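Local coordinates for Card1 endonuclease domain-containing protein (Vibrio cholerae, PDB 1XMX), which is of unknown function but may bind nucleic acid, its C-terminal part belonging to the Card1-like endonuclease family of the PD-(D/E)XK clan, at residues A[171-176]-A[228-233]; A[189-194]-A[238-243]; A[195-200]-A[204-209]. One frame throughout, in Å; residues are numbered along the deposited sequence.

Contact 1: residues A[171-176]-A[228-233]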
ATOM      1  N   TYR A 171      13.237 -14.351  11.662  1.00 19.81           N
ATOM      2  CA  TYR A 171      11.803 -14.516  11.860  1.00 20.23           C
ATOM      3  C   TYR A 171      11.445 -15.070  13.251  1.00 20.72           C
ATOM      4  O   TYR A 171      10.533 -14.575  13.972  1.00 17.79           O
ATOM      5  CB  TYR A 171      11.217 -15.418  10.759  1.00 24.97           C
ATOM      6  CG  TYR A 171       9.831 -15.870  11.091  1.00 26.09           C
ATOM      7  CD1 TYR A 171       8.743 -15.022  10.902  1.00 25.48           C
ATOM      8  CD2 TYR A 171       9.608 -17.144  11.639  1.00 27.42           C
ATOM      9  CE1 TYR A 171       7.437 -15.433  11.211  1.00 28.17           C
ATOM     10  CE2 TYR A 171       8.299 -17.582  11.963  1.00 27.70           C
ATOM     11  CZ  TYR A 171       7.228 -16.710  11.756  1.00 28.32           C
ATOM     12  OH  TYR A 171       5.946 -17.125  12.077  1.00 28.95           O
ATOM     13  N   GLN A 172      12.141 -16.120  13.650  1.00 20.12           N
ATOM     14  CA  GLN A 172      11.780 -16.742  14.893  1.00 21.82           C
ATOM     15  C   GLN A 172      12.208 -15.815  16.065  1.00 22.67           C
ATOM     16  O   GLN A 172      11.546 -15.731  17.097  1.00 23.07           O
ATOM     17  CB  GLN A 172      12.408 -18.134  14.964  1.00 22.77           C
ATOM     18  CG  GLN A 172      12.060 -19.024  13.788  1.00 24.64           C
ATOM     19  CD  GLN A 172      12.586 -20.450  13.925  1.00 26.05           C
ATOM     20  OE1 GLN A 172      13.603 -20.681  14.559  1.00 26.55           O
ATOM     21  NE2 GLN A 172      11.870 -21.420  13.325  1.00 26.92           N
ATOM     22  N   LEU A 173      13.311 -15.097  15.901  1.00 21.82           N
ATOM     23  CA  LEU A 173      13.706 -14.155  16.928  1.00 21.74           C
ATOM     24  C   LEU A 173      12.602 -13.109  17.141  1.00 21.00           C
ATOM     25  O   LEU A 173      12.237 -12.777  18.270  1.00 20.34           O
ATOM     26  CB  LEU A 173      15.016 -13.459  16.533  1.00 23.89           C
ATOM     27  CG  LEU A 173      16.333 -13.826  17.214  1.00 27.39           C
ATOM     28  CD1 LEU A 173      17.370 -12.847  16.759  1.00 29.03           C
ATOM     29  CD2 LEU A 173      16.222 -13.798  18.735  1.00 26.14           C
ATOM     30  N   GLY A 174      12.075 -12.597  16.028  1.00 21.38           N
ATOM     31  CA  GLY A 174      11.005 -11.605  16.073  1.00 20.46           C
ATOM     32  C   GLY A 174       9.759 -12.111  16.762  1.00 19.04           C
ATOM     33  O   GLY A 174       9.167 -11.387  17.544  1.00 18.44           O
ATOM     34  N   GLU A 175       9.348 -13.336  16.442  1.00 20.63           N
ATOM     35  CA  GLU A 175       8.212 -14.010  17.114  1.00 26.33           C
ATOM     36  C   GLU A 175       8.397 -13.995  18.661  1.00 24.70           C
ATOM     37  O   GLU A 175       7.454 -13.750  19.424  1.00 24.96           O
ATOM     38  CB  GLU A 175       8.123 -15.499  16.702  1.00 27.44           C
ATOM     39  CG  GLU A 175       7.530 -15.920  15.331  1.00 32.49           C
ATOM     40  CD  GLU A 175       7.330 -17.502  15.252  1.00 34.45           C
ATOM     41  OE1 GLU A 175       8.268 -18.275  15.582  1.00 37.36           O
ATOM     42  OE2 GLU A 175       6.234 -18.013  14.875  1.00 39.24           O
ATOM     43  N   ARG A 176       9.607 -14.313  19.111  1.00 22.50           N
ATOM     44  CA  ARG A 176       9.865 -14.406  20.537  1.00 24.07           C
ATOM     45  C   ARG A 176       9.717 -13.070  21.158  1.00 21.68           C
ATOM     46  O   ARG A 176       9.180 -12.952  22.238  1.00 20.38           O
ATOM     47  CB  ARG A 176      11.297 -14.849  20.864  1.00 25.65           C
ATOM     48  CG  ARG A 176      11.817 -16.135  20.217  1.00 29.28           C
ATOM     49  CD  ARG A 176      10.974 -17.289  20.499  1.00 32.71           C
ATOM     50  NE  ARG A 176      10.778 -17.600  21.915  1.00 36.98           N
ATOM     51  CZ  ARG A 176       9.580 -17.581  22.521  1.00 39.43           C
ATOM     52  NH1 ARG A 176       8.464 -17.211  21.845  1.00 37.74           N
ATOM     53  NH2 ARG A 176       9.496 -17.917  23.811  1.00 39.59           N
ATOM     54  N   ALA A 228      20.892 -17.419  17.991  1.00 21.87           N
ATOM     55  CA  ALA A 228      20.511 -17.215  16.601  1.00 24.16           C
ATOM     56  C   ALA A 228      21.688 -17.089  15.697  1.00 25.00           C
ATOM     57  O   ALA A 228      21.478 -17.004  14.477  1.00 26.90           O
ATOM     58  CB  ALA A 228      19.591 -16.002  16.406  1.00 20.94           C
ATOM     59  N   LYS A 229      22.889 -17.135  16.285  1.00 24.44           N
ATOM     60  CA  LYS A 229      24.182 -16.965  15.575  1.00 25.90           C
ATOM     61  C   LYS A 229      24.306 -15.627  14.812  1.00 24.29           C
ATOM     62  O   LYS A 229      25.086 -15.520  13.864  1.00 21.05           O
ATOM     63  CB  LYS A 229      24.534 -18.166  14.668  1.00 26.57           C
ATOM     64  CG  LYS A 229      24.637 -19.482  15.436  1.00 29.49           C
ATOM     65  CD  LYS A 229      25.115 -20.670  14.569  1.00 29.27           C
ATOM     66  CE  LYS A 229      24.907 -22.042  15.296  1.00 30.46           C
ATOM     67  NZ  LYS A 229      23.519 -22.676  15.047  1.00 31.01           N
ATOM     68  N   ILE A 230      23.579 -14.595  15.247  1.00 22.79           N
ATOM     69  CA  ILE A 230      23.732 -13.282  14.620  1.00 22.72           C
ATOM     70  C   ILE A 230      24.535 -12.219  15.410  1.00 22.18           C
ATOM     71  O   ILE A 230      24.716 -11.062  14.940  1.00 19.72           O
ATOM     72  CB  ILE A 230      22.372 -12.700  14.201  1.00 22.92           C
ATOM     73  CG1 ILE A 230      21.461 -12.537  15.432  1.00 22.84           C
ATOM     74  CG2 ILE A 230      21.751 -13.565  13.170  1.00 21.53           C
ATOM     75  CD1 ILE A 230      20.278 -11.605  15.151  1.00 25.48           C
ATOM     76  N   ALA A 231      24.995 -12.606  16.605  1.00 23.17           N
ATOM     77  CA  ALA A 231      25.996 -11.838  17.374  1.00 21.69           C
ATOM     78  C   ALA A 231      26.786 -12.753  18.276  1.00 23.15           C
ATOM     79  O   ALA A 231      26.350 -13.850  18.613  1.00 22.31           O
ATOM     80  CB  ALA A 231      25.358 -10.745  18.231  1.00 23.17           C
ATOM     81  N   SER A 232      27.978 -12.297  18.665  1.00 23.00           N
ATOM     82  CA  SER A 232      28.676 -12.942  19.724  1.00 22.13           C
ATOM     83  C   SER A 232      28.673 -11.937  20.901  1.00 23.37           C
ATOM     84  O   SER A 232      28.546 -10.704  20.713  1.00 21.59           O
ATOM     85  CB  SER A 232      30.085 -13.371  19.262  1.00 23.25           C
ATOM     86  OG  SER A 232      30.875 -12.222  18.925  1.00 25.25           O
ATOM     87  N   TYR A 233      28.709 -12.474  22.121  1.00 23.41           N
ATOM     88  CA  TYR A 233      28.707 -11.637  23.304  1.00 25.17           C
ATOM     89  C   TYR A 233      29.698 -12.298  24.283  1.00 27.60           C
ATOM     90  O   TYR A 233      29.448 -13.409  24.746  1.00 26.90           O
ATOM     91  CB  TYR A 233      27.306 -11.484  23.912  1.00 24.11           C
ATOM     92  CG  TYR A 233      27.351 -10.699  25.218  1.00 24.75           C
ATOM     93  CD1 TYR A 233      27.871  -9.375  25.262  1.00 24.09           C
ATOM     94  CD2 TYR A 233      26.905 -11.274  26.412  1.00 24.06           C
ATOM     95  CE1 TYR A 233      27.958  -8.663  26.486  1.00 24.09           C
ATOM     96  CE2 TYR A 233      26.967 -10.571  27.620  1.00 24.83           C
ATOM     97  CZ  TYR A 233      27.489  -9.268  27.649  1.00 24.90           C
ATOM     98  OH  TYR A 233      27.548  -8.616  28.864  1.00 24.37           O
TER
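L173 reaches out from helix 164-179 and meets A228 and I230, which lie where helix 216-227 gives way to strand 231-234. The close part of the contact rests on a single leucine branch. CD1 of L173 comes tip to tip against CD1 of I230 at 3.5 Å, and the same L173 CD1 lies 3.9 Å from CB of A228, so one methyl serves both partners. The L173 branch point takes part as well, with CG 4.0 Å from A228 CB. The first torsion of L173 is turned well off a staggered value (chi1 -106°), while I230 places CG1 between its backbone N and carbonyl carbon (chi1 60°), sending CD1 back toward the helix. All three residues are buried, and no hydrogen bond joins the two segments.

The other flank of helix 164-179 is looser. Q172, E175 and R176 make no contact with 228-233 and are at least partly exposed. Within that flank CG of E175 lies 3.6 Å above one face of the Y171 ring, offset toward its rim. K229, beside the buried pair, is exposed too; its positive phi and two bonds back into the last helical turn form a Schellman motif that ends helix 216-227 and redirects the chain into the strand. F248 and D224 also touch L173, while A245 and L225 touch I230. The order of helices and strands over 181-240 is consistent with a winged helix-turn-helix fold, the contact packing a preceding helix on the junction between its third helix and beta-hairpin.

Contact 2: residues A[189-194]-A[238-243]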
ATOM      1  N   ALA A 189      14.931  -1.319  24.363  1.00 22.69           N
ATOM      2  CA  ALA A 189      15.470   0.012  24.467  1.00 23.97           C
ATOM      3  C   ALA A 189      17.002   0.065  24.688  1.00 25.11           C
ATOM      4  O   ALA A 189      17.708   0.877  24.041  1.00 25.55           O
ATOM      5  CB  ALA A 189      14.767   0.771  25.599  1.00 23.84           C
ATOM      6  N   THR A 190      17.531  -0.756  25.596  1.00 23.53           N
ATOM      7  CA  THR A 190      18.983  -0.713  25.812  1.00 21.03           C
ATOM      8  C   THR A 190      19.727  -1.275  24.614  1.00 21.40           C
ATOM      9  O   THR A 190      20.787  -0.780  24.271  1.00 22.66           O
ATOM     10  CB  THR A 190      19.392  -1.518  27.030  1.00 22.19           C
ATOM     11  OG1 THR A 190      18.570  -1.112  28.145  1.00 25.29           O
ATOM     12  CG2 THR A 190      20.915  -1.263  27.360  1.00 19.96           C
ATOM     13  N   LEU A 191      19.187  -2.345  24.019  1.00 20.79           N
ATOM     14  CA  LEU A 191      19.745  -2.952  22.804  1.00 22.58           C
ATOM     15  C   LEU A 191      19.711  -1.971  21.625  1.00 24.00           C
ATOM     16  O   LEU A 191      20.688  -1.850  20.857  1.00 24.36           O
ATOM     17  CB  LEU A 191      18.948  -4.209  22.415  1.00 21.79           C
ATOM     18  CG  LEU A 191      19.650  -5.025  21.321  1.00 23.40           C
ATOM     19  CD1 LEU A 191      21.132  -5.301  21.602  1.00 21.26           C
ATOM     20  CD2 LEU A 191      18.915  -6.319  21.005  1.00 22.26           C
ATOM     21  N   ASN A 192      18.583  -1.269  21.495  1.00 22.25           N
ATOM     22  CA  ASN A 192      18.501  -0.169  20.533  1.00 23.13           C
ATOM     23  C   ASN A 192      19.590   0.883  20.722  1.00 23.64           C
ATOM     24  O   ASN A 192      20.222   1.283  19.759  1.00 24.08           O
ATOM     25  CB  ASN A 192      17.146   0.504  20.563  1.00 23.51           C
ATOM     26  CG  ASN A 192      17.135   1.782  19.761  1.00 26.23           C
ATOM     27  OD1 ASN A 192      17.072   1.754  18.517  1.00 26.74           O
ATOM     28  ND2 ASN A 192      17.190   2.910  20.453  1.00 24.87           N
ATOM     29  N   TYR A 193      19.808   1.351  21.945  1.00 25.39           N
ATOM     30  CA  TYR A 193      20.933   2.281  22.206  1.00 27.23           C
ATOM     31  C   TYR A 193      22.328   1.683  21.817  1.00 25.27           C
ATOM     32  O   TYR A 193      23.132   2.354  21.168  1.00 25.49           O
ATOM     33  CB  TYR A 193      20.904   2.783  23.661  1.00 31.86           C
ATOM     34  CG  TYR A 193      22.213   3.408  24.086  1.00 34.51           C
ATOM     35  CD1 TYR A 193      22.461   4.774  23.915  1.00 34.66           C
ATOM     36  CD2 TYR A 193      23.229   2.617  24.622  1.00 35.23           C
ATOM     37  CE1 TYR A 193      23.680   5.321  24.322  1.00 34.41           C
ATOM     38  CE2 TYR A 193      24.446   3.147  24.979  1.00 35.03           C
ATOM     39  CZ  TYR A 193      24.656   4.485  24.836  1.00 34.14           C
ATOM     40  OH  TYR A 193      25.895   4.952  25.226  1.00 35.20           O
ATOM     41  N   LEU A 194      22.584   0.422  22.174  1.00 22.82           N
ATOM     42  CA  LEU A 194      23.815  -0.280  21.771  1.00 23.39           C
ATOM     43  C   LEU A 194      23.940  -0.404  20.245  1.00 23.41           C
ATOM     44  O   LEU A 194      24.981  -0.090  19.676  1.00 24.57           O
ATOM     45  CB  LEU A 194      23.906  -1.678  22.411  1.00 21.62           C
ATOM     46  CG  LEU A 194      23.993  -1.764  23.959  1.00 23.29           C
ATOM     47  CD1 LEU A 194      23.717  -3.198  24.407  1.00 22.81           C
ATOM     48  CD2 LEU A 194      25.349  -1.356  24.498  1.00 21.20           C
ATOM     49  N   LEU A 238      29.682  -6.949  22.766  1.00 21.53           N
ATOM     50  CA  LEU A 238      28.670  -7.436  21.832  1.00 21.23           C
ATOM     51  C   LEU A 238      29.096  -7.149  20.385  1.00 22.05           C
ATOM     52  O   LEU A 238      29.380  -6.003  20.032  1.00 22.97           O
ATOM     53  CB  LEU A 238      27.317  -6.780  22.147  1.00 22.29           C
ATOM     54  CG  LEU A 238      26.180  -6.983  21.125  1.00 23.36           C
ATOM     55  CD1 LEU A 238      25.655  -8.411  21.168  1.00 23.33           C
ATOM     56  CD2 LEU A 238      25.038  -5.972  21.377  1.00 23.33           C
ATOM     57  N   THR A 239      29.187  -8.193  19.546  1.00 21.82           N
ATOM     58  CA  THR A 239      29.563  -7.998  18.144  1.00 22.60           C
ATOM     59  C   THR A 239      28.446  -8.545  17.237  1.00 23.88           C
ATOM     60  O   THR A 239      28.129  -9.734  17.305  1.00 24.81           O
ATOM     61  CB  THR A 239      30.875  -8.717  17.813  1.00 23.66           C
ATOM     62  OG1 THR A 239      31.841  -8.448  18.840  1.00 21.95           O
ATOM     63  CG2 THR A 239      31.430  -8.286  16.403  1.00 21.93           C
ATOM     64  N   PHE A 240      27.843  -7.697  16.403  1.00 23.34           N
ATOM     65  CA  PHE A 240      26.967  -8.224  15.339  1.00 25.05           C
ATOM     66  C   PHE A 240      27.761  -8.842  14.163  1.00 26.62           C
ATOM     67  O   PHE A 240      28.869  -8.369  13.813  1.00 26.07           O
ATOM     68  CB  PHE A 240      25.984  -7.156  14.868  1.00 23.37           C
ATOM     69  CG  PHE A 240      25.207  -6.518  16.000  1.00 23.28           C
ATOM     70  CD1 PHE A 240      24.045  -7.126  16.501  1.00 23.50           C
ATOM     71  CD2 PHE A 240      25.624  -5.311  16.546  1.00 22.16           C
ATOM     72  CE1 PHE A 240      23.288  -6.502  17.544  1.00 23.13           C
ATOM     73  CE2 PHE A 240      24.922  -4.698  17.585  1.00 21.73           C
ATOM     74  CZ  PHE A 240      23.752  -5.293  18.097  1.00 21.19           C
ATOM     75  N   ILE A 241      27.226  -9.929  13.598  1.00 26.84           N
ATOM     76  CA  ILE A 241      27.874 -10.543  12.470  1.00 28.05           C
ATOM     77  C   ILE A 241      27.852  -9.615  11.251  1.00 27.71           C
ATOM     78  O   ILE A 241      28.734  -9.690  10.397  1.00 27.11           O
ATOM     79  CB  ILE A 241      27.259 -11.906  12.126  1.00 29.45           C
ATOM     80  CG1 ILE A 241      25.767 -11.790  11.799  1.00 30.27           C
ATOM     81  CG2 ILE A 241      27.478 -12.875  13.294  1.00 30.93           C
ATOM     82  CD1 ILE A 241      25.222 -12.977  10.992  1.00 31.82           C
ATOM     83  N   ASN A 242      26.845  -8.753  11.161  1.00 26.17           N
ATOM     84  CA  ASN A 242      26.752  -7.842  10.023  1.00 27.49           C
ATOM     85  C   ASN A 242      25.767  -6.679  10.217  1.00 26.62           C
ATOM     86  O   ASN A 242      25.107  -6.590  11.240  1.00 25.94           O
ATOM     87  CB  ASN A 242      26.509  -8.612   8.697  1.00 27.90           C
ATOM     88  CG  ASN A 242      25.218  -9.443   8.714  1.00 29.55           C
ATOM     89  OD1 ASN A 242      24.185  -9.030   9.279  1.00 30.57           O
ATOM     90  ND2 ASN A 242      25.274 -10.620   8.103  1.00 28.02           N
ATOM     91  N   GLU A 243      25.675  -5.797   9.227  1.00 27.94           N
ATOM     92  CA  GLU A 243      24.823  -4.593   9.309  1.00 29.66           C
ATOM     93  C   GLU A 243      23.361  -4.930   9.453  1.00 27.59           C
ATOM     94  O   GLU A 243      22.627  -4.247  10.160  1.00 25.73           O
ATOM     95  CB  GLU A 243      24.966  -3.736   8.052  1.00 32.26           C
ATOM     96  CG  GLU A 243      26.371  -3.248   7.838  1.00 38.64           C
ATOM     97  CD  GLU A 243      26.593  -1.895   8.495  1.00 41.48           C
ATOM     98  OE1 GLU A 243      26.946  -1.887   9.707  1.00 42.45           O
ATOM     99  OE2 GLU A 243      26.394  -0.853   7.792  1.00 41.94           O
TER
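L191 and L194, three residues apart on helix 181-201, present their methyl groups to L238 and F240 of strand 237-240. At the start of segment 189-194, A189 and T190 belong to the helix without touching the strand; OG1 of T190 is bonded back to P186 O one turn earlier, which satisfies the hydroxyl within the helix.

L191 makes the central approach. Its CG is anti to the backbone N (chi1 -169°), and from there CD1 extends to CD2 of L238 at 4.0 Å; the two side chains cross at about a right angle. The same L191 CD1 stands at the edge of the F240 ring, near the ring plane and 4.4 Å from F240 CZ, rather than over a face. One face of that ring is instead met by its own strand neighbour, L238, whose CG lies 4.2 Å above the plane, offset toward the rim. L191 CD1 thus touches both the L238 methyl and the phenyl edge of F240.

N192 and Y193 do not touch the strand with their side chains, but their carbonyl groups accept bonds from the hydroxyls of T196 and T197. L194 then closes the segment: its CD1 is 4.3 Å from L238 CD2, so this methyl of L238 is approached by both leucines.

The helix and strand segments run at 70° to one another, with axes 11.6 Å apart at closest approach. A249 of helix 243-266 touches both L191 and F240, L218, L222 and L225 of helix 216-227 border the leucines, and strand 237-240 lies between strands 205-207 and 231-234.

Contact 3: residues A[195-200]-A[204-209]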
ATOM      1  N   ALA A 195      22.891  -0.869  19.581  1.00 23.65           N
ATOM      2  CA  ALA A 195      22.913  -0.903  18.097  1.00 23.34           C
ATOM      3  C   ALA A 195      23.175   0.484  17.490  1.00 23.62           C
ATOM      4  O   ALA A 195      23.910   0.615  16.537  1.00 22.88           O
ATOM      5  CB  ALA A 195      21.615  -1.514  17.547  1.00 18.07           C
ATOM      6  N   THR A 196      22.572   1.519  18.067  1.00 24.45           N
ATOM      7  CA  THR A 196      22.749   2.882  17.593  1.00 23.25           C
ATOM      8  C   THR A 196      24.192   3.395  17.760  1.00 24.30           C
ATOM      9  O   THR A 196      24.705   4.097  16.884  1.00 23.33           O
ATOM     10  CB  THR A 196      21.777   3.805  18.290  1.00 22.00           C
ATOM     11  OG1 THR A 196      20.441   3.414  17.919  1.00 23.76           O
ATOM     12  CG2 THR A 196      22.018   5.257  17.901  1.00 20.21           C
ATOM     13  N   THR A 197      24.823   3.044  18.880  1.00 24.33           N
ATOM     14  CA  THR A 197      26.251   3.338  19.096  1.00 26.01           C
ATOM     15  C   THR A 197      27.148   2.722  17.996  1.00 25.90           C
ATOM     16  O   THR A 197      28.070   3.402  17.484  1.00 23.85           O
ATOM     17  CB  THR A 197      26.690   2.863  20.482  1.00 28.35           C
ATOM     18  OG1 THR A 197      26.033   3.666  21.459  1.00 30.57           O
ATOM     19  CG2 THR A 197      28.196   3.053  20.708  1.00 29.51           C
ATOM     20  N   CYS A 198      26.866   1.458  17.640  1.00 22.80           N
ATOM     21  CA  CYS A 198      27.565   0.775  16.558  1.00 24.86           C
ATOM     22  C   CYS A 198      27.328   1.522  15.254  1.00 24.14           C
ATOM     23  O   CYS A 198      28.278   1.773  14.537  1.00 24.23           O
ATOM     24  CB  CYS A 198      27.076  -0.679  16.371  1.00 25.24           C
ATOM     25  SG  CYS A 198      27.350  -1.748  17.766  1.00 27.70           S
ATOM     26  N   ARG A 199      26.065   1.821  14.929  1.00 24.57           N
ATOM     27  CA  ARG A 199      25.751   2.599  13.738  1.00 24.96           C
ATOM     28  C   ARG A 199      26.532   3.912  13.646  1.00 25.19           C
ATOM     29  O   ARG A 199      27.149   4.187  12.624  1.00 24.25           O
ATOM     30  CB  ARG A 199      24.255   2.904  13.615  1.00 27.33           C
ATOM     31  CG  ARG A 199      23.937   3.370  12.193  1.00 29.61           C
ATOM     32  CD  ARG A 199      22.500   3.828  11.969  1.00 32.86           C
ATOM     33  NE  ARG A 199      22.120   4.910  12.872  1.00 34.52           N
ATOM     34  CZ  ARG A 199      21.333   4.764  13.934  1.00 35.95           C
ATOM     35  NH1 ARG A 199      20.837   3.565  14.259  1.00 36.14           N
ATOM     36  NH2 ARG A 199      21.060   5.823  14.684  1.00 36.62           N
ATOM     37  N   LYS A 200      26.483   4.724  14.699  1.00 25.41           N
ATOM     38  CA  LYS A 200      27.175   6.010  14.714  1.00 27.33           C
ATOM     39  C   LYS A 200      28.694   5.876  14.641  1.00 27.45           C
ATOM     40  O   LYS A 200      29.362   6.771  14.143  1.00 25.99           O
ATOM     41  CB  LYS A 200      26.806   6.826  15.949  1.00 28.98           C
ATOM     42  CG  LYS A 200      25.339   7.226  15.961  1.00 32.70           C
ATOM     43  CD  LYS A 200      24.977   8.038  17.187  1.00 33.72           C
ATOM     44  CE  LYS A 200      23.546   8.537  17.033  1.00 33.97           C
ATOM     45  NZ  LYS A 200      23.301   9.535  18.104  1.00 36.54           N
ATOM     46  N   LEU A 204      30.657  -2.903  14.304  1.00 23.66           N
ATOM     47  CA  LEU A 204      29.656  -3.901  14.583  1.00 24.51           C
ATOM     48  C   LEU A 204      29.825  -4.397  15.987  1.00 24.39           C
ATOM     49  O   LEU A 204      29.131  -5.306  16.403  1.00 24.95           O
ATOM     50  CB  LEU A 204      29.697  -5.028  13.565  1.00 24.54           C
ATOM     51  CG  LEU A 204      29.411  -4.577  12.144  1.00 25.48           C
ATOM     52  CD1 LEU A 204      29.827  -5.675  11.142  1.00 26.00           C
ATOM     53  CD2 LEU A 204      27.910  -4.239  11.998  1.00 25.99           C
ATOM     54  N   ASP A 205      30.712  -3.743  16.722  1.00 23.84           N
ATOM     55  CA  ASP A 205      30.980  -4.111  18.104  1.00 26.00           C
ATOM     56  C   ASP A 205      30.862  -2.920  19.035  1.00 24.19           C
ATOM     57  O   ASP A 205      30.938  -1.794  18.597  1.00 24.50           O
ATOM     58  CB  ASP A 205      32.279  -4.922  18.289  1.00 29.03           C
ATOM     59  CG  ASP A 205      33.519  -4.168  17.921  1.00 33.18           C
ATOM     60  OD1 ASP A 205      34.040  -3.433  18.774  1.00 37.02           O
ATOM     61  OD2 ASP A 205      34.038  -4.361  16.805  1.00 36.27           O
ATOM     62  N   VAL A 206      30.538  -3.206  20.287  1.00 23.40           N
ATOM     63  CA  VAL A 206      30.271  -2.215  21.297  1.00 22.68           C
ATOM     64  C   VAL A 206      30.486  -2.885  22.658  1.00 24.10           C
ATOM     65  O   VAL A 206      30.082  -4.034  22.897  1.00 25.22           O
ATOM     66  CB  VAL A 206      28.829  -1.590  21.165  1.00 22.15           C
ATOM     67  CG1 VAL A 206      27.710  -2.676  21.287  1.00 18.65           C
ATOM     68  CG2 VAL A 206      28.597  -0.478  22.187  1.00 20.79           C
ATOM     69  N   GLU A 207      31.223  -2.206  23.518  1.00 25.33           N
ATOM     70  CA  GLU A 207      31.472  -2.703  24.886  1.00 27.14           C
ATOM     71  C   GLU A 207      30.388  -2.153  25.801  1.00 25.13           C
ATOM     72  O   GLU A 207      30.116  -0.949  25.814  1.00 24.24           O
ATOM     73  CB  GLU A 207      32.836  -2.241  25.406  1.00 27.41           C
ATOM     74  CG  GLU A 207      33.375  -3.130  26.588  1.00 30.31           C
ATOM     75  CD  GLU A 207      34.753  -2.645  27.100  1.00 31.34           C
ATOM     76  OE1 GLU A 207      35.083  -1.445  26.911  1.00 30.47           O
ATOM     77  OE2 GLU A 207      35.498  -3.484  27.688  1.00 35.62           O
ATOM     78  N   LEU A 208      29.772  -3.041  26.552  1.00 23.14           N
ATOM     79  CA  LEU A 208      28.733  -2.648  27.498  1.00 22.43           C
ATOM     80  C   LEU A 208      29.369  -2.150  28.789  1.00 24.00           C
ATOM     81  O   LEU A 208      30.418  -2.710  29.256  1.00 22.63           O
ATOM     82  CB  LEU A 208      27.834  -3.859  27.795  1.00 21.91           C
ATOM     83  CG  LEU A 208      26.743  -4.231  26.764  1.00 21.57           C
ATOM     84  CD1 LEU A 208      27.247  -4.575  25.358  1.00 20.74           C
ATOM     85  CD2 LEU A 208      25.894  -5.334  27.294  1.00 20.57           C
ATOM     86  N   SER A 209      28.741  -1.139  29.395  1.00 23.75           N
ATOM     87  CA  SER A 209      29.186  -0.677  30.719  1.00 25.02           C
ATOM     88  C   SER A 209      28.944  -1.787  31.702  1.00 24.91           C
ATOM     89  O   SER A 209      28.236  -2.739  31.379  1.00 25.39           O
ATOM     90  CB  SER A 209      28.375   0.535  31.156  1.00 24.84           C
ATOM     91  OG  SER A 209      26.985   0.211  31.178  1.00 25.19           O
TER
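V206 faces the last turns of helix 181-201 and is met there by T197 and C198. The apolar contacts divide between its two methyls. CG1 lies 3.7 Å from SG of C198, whereas CG2 lies 3.8 Å from CG2 of T197, and the T197 and V206 side chains cross at about a right angle. With OG1 beside the backbone N (chi1 -67°) and CG2 anti to it, T197 turns the methyl to the strand and leaves OG1 to bond Y193 O within the helix.

A second kind of approach joins side chain to backbone. SG of C198 sits beside the chain entering strand 205-207, 3.7 Å from D205 O and 4.0 Å from L204 C. F240 and R246 also touch C198. The CA atoms of C198 and L204 are 5.5 Å apart, a closeness that follows from the short turn between helix and strand.

Hydrogen bonds remain within each element or go to third parties. V206 pairs through its backbone with L238, and S209 is the N-cap of helix 210-213, where its own N bonds OE1 of Q212.

With no hydrogen bond across the two segments, helix and strand are joined by van der Waals contact: methyls and a thiol fill the interface, and the threonine hydroxyl is satisfied inside its own helix.

In the fold
Following the chain from the N terminus, the first of these segments is reached on helix 164-179, whose partner in contact 1 arrives only after the whole of helix 181-201, strand 205-207 and two further helices. Contact 3 closes first, a tight turn of helix onto strand, and is nested inside the loops of both others. Contact 1 closes next at the start of strand 231-234, and contact 2, opened within that loop, closes beyond it, so the two cross. Their strands pair antiparallel, with 237-240 in the middle. Contacts 2 and 3, whose centres are 6 Å apart, tie helix 181-201 to this small sheet; contact 1 joins helix 164-179 to its margin.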